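Local coordinates for protein octopine dehydrogenase (PDB 3C7A) that catalyses the NADH-dependent reductive condensation of L-arginine with pyruvate to form D-octopine, and runs the reverse reaction with NAD+, at residues Leu354-Trp357 with Ala358-Lys361. Sequence-based numbering, arbitrary orientation.
Sequences LIMW and AQEK
Lys361 lays its CG over one face of the Trp357 indole, 4.2 Å from the centroid of the six-membered ring and only 9° off the ring normal, a clean CH-pi contact between residues four apart on a helix. The indole reaches that place because its CG stands anti to the backbone N (chi1 -179°), which sets the ring beside its own carbonyl, on the flank where Lys361 comes round. Phe217 meets the same indole edge-to-face. On the buried side the packing is close: Ala358 N donates to Leu354 O at 3.2 Å, and Gln359 N to Ile355 O, also at 3.2 Å and straighter, with an N-H...O angle of 164°. The methyl of Ala358 sits 3.3 Å from Leu354 O and also touches Ile330 of helix 330-344, while Ile355 rests on Met334 and Ile335 of that helix. Residues 354 to 361 form the later part of helix 349-362, in the alpha-helical opine dehydrogenase domain that also carries the catalytic His212. Gln359 turns its CG back between its own N and carbonyl carbon, over Ile355 O, and runs out extended alongside Met356; its OE1 accepts from Tyr366 N, tying the helix to the chain that follows. Around on the solvent side direct contacts thin out and water takes over. Met356 SD is a loose 4.0 Å from Gln359 NE2, and a water donates to Met356 O while only weakly accepting from NE2. A second water bridges Trp357 O and the exposed carboxylate of Glu360, donating to OE1 at 2.7 Å.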
loop_
_atom_site.group_PDB
_atom_site.type_symbol
_atom_site.label_atom_id
_atom_site.label_comp_id
_atom_site.label_asym_id
_atom_site.label_seq_id
_atom_site.Cartn_x
_atom_site.Cartn_y
_atom_site.Cartn_z
ATOM N N LEU A 354 7.532 19.556 3.097
ATOM C CA LEU A 354 7.672 18.326 3.879
ATOM C C LEU A 354 8.658 17.340 3.251
ATOM O O LEU A 354 9.321 16.585 3.964
ATOM C CB LEU A 354 6.305 17.658 4.098
ATOM C CG LEU A 354 5.249 18.419 4.912
ATOM C CD1 LEU A 354 3.880 17.763 4.774
ATOM C CD2 LEU A 354 5.640 18.544 6.387
ATOM N N ILE A 355 8.750 17.355 1.920
ATOM C CA ILE A 355 9.684 16.496 1.178
ATOM C C ILE A 355 11.149 16.860 1.464
ATOM O O ILE A 355 11.970 15.977 1.727
ATOM C CB ILE A 355 9.398 16.520 -0.358
ATOM C CG1 ILE A 355 8.048 15.857 -0.664
ATOM C CG2 ILE A 355 10.518 15.824 -1.144
ATOM C CD1 ILE A 355 7.470 16.207 -2.029
ATOM N N MET A 356 11.461 18.157 1.427
ATOM C CA MET A 356 12.832 18.643 1.628
ATOM C C MET A 356 13.362 18.379 3.044
ATOM O O MET A 356 14.547 18.082 3.221
ATOM C CB MET A 356 12.943 20.137 1.288
ATOM C CG MET A 356 12.622 20.507 -0.168
ATOM S SD MET A 356 13.697 19.766 -1.423
ATOM C CE MET A 356 15.258 20.590 -1.097
ATOM N N TRP A 357 12.481 18.482 4.039
ATOM C CA TRP A 357 12.840 18.231 5.438
ATOM C C TRP A 357 13.043 16.741 5.737
ATOM O O TRP A 357 13.991 16.369 6.433
ATOM C CB TRP A 357 11.789 18.829 6.386
ATOM C CG TRP A 357 12.097 18.631 7.852
ATOM C CD1 TRP A 357 12.938 19.383 8.622
ATOM C CD2 TRP A 357 11.562 17.616 8.716
ATOM N NE1 TRP A 357 12.964 18.900 9.910
ATOM C CE2 TRP A 357 12.130 17.817 9.996
ATOM C CE3 TRP A 357 10.662 16.556 8.533
ATOM C CZ2 TRP A 357 11.824 16.997 11.091
ATOM C CZ3 TRP A 357 10.359 15.741 9.622
ATOM C CH2 TRP A 357 10.940 15.968 10.885
ATOM N N ALA A 358 12.155 15.901 5.206
ATOM C CA ALA A 358 12.156 14.464 5.502
ATOM C C ALA A 358 13.323 13.693 4.879
ATOM O O ALA A 358 13.883 12.799 5.519
ATOM C CB ALA A 358 10.825 13.834 5.102
ATOM N N GLN A 359 13.683 14.037 3.640
ATOM C CA GLN A 359 14.780 13.361 2.933
ATOM C C GLN A 359 16.146 13.562 3.610
ATOM O O GLN A 359 16.999 12.672 3.569
ATOM C CB GLN A 359 14.824 13.750 1.441
ATOM C CG GLN A 359 15.146 15.219 1.136
ATOM C CD GLN A 359 15.198 15.530 -0.359
ATOM O OE1 GLN A 359 14.584 14.843 -1.179
ATOM N NE2 GLN A 359 15.930 16.581 -0.715
ATOM N N GLU A 360 16.332 14.721 4.239
ATOM C CA GLU A 360 17.571 15.045 4.952
ATOM C C GLU A 360 17.731 14.223 6.238
ATOM O O GLU A 360 18.853 13.883 6.626
ATOM C CB GLU A 360 17.628 16.550 5.257
ATOM C CG GLU A 360 19.014 17.090 5.638
ATOM C CD GLU A 360 19.312 17.011 7.134
ATOM O OE1 GLU A 360 18.368 16.861 7.941
ATOM O OE2 GLU A 360 20.502 17.108 7.505
ATOM N N LYS A 361 16.611 13.907 6.887
ATOM C CA LYS A 361 16.620 13.160 8.150
ATOM C C LYS A 361 17.035 11.694 7.988
ATOM O O LYS A 361 17.538 11.081 8.933
ATOM C CB LYS A 361 15.255 13.243 8.852
ATOM C CG LYS A 361 14.793 14.660 9.221
ATOM C CD LYS A 361 15.766 15.391 10.148
ATOM C CE LYS A 361 15.629 14.946 11.596
ATOM N NZ LYS A 361 16.441 15.802 12.506
HETATM O O HOH W 1 16.914 18.584 1.974
HETATM O O HOH W 2 15.966 18.075 8.024
#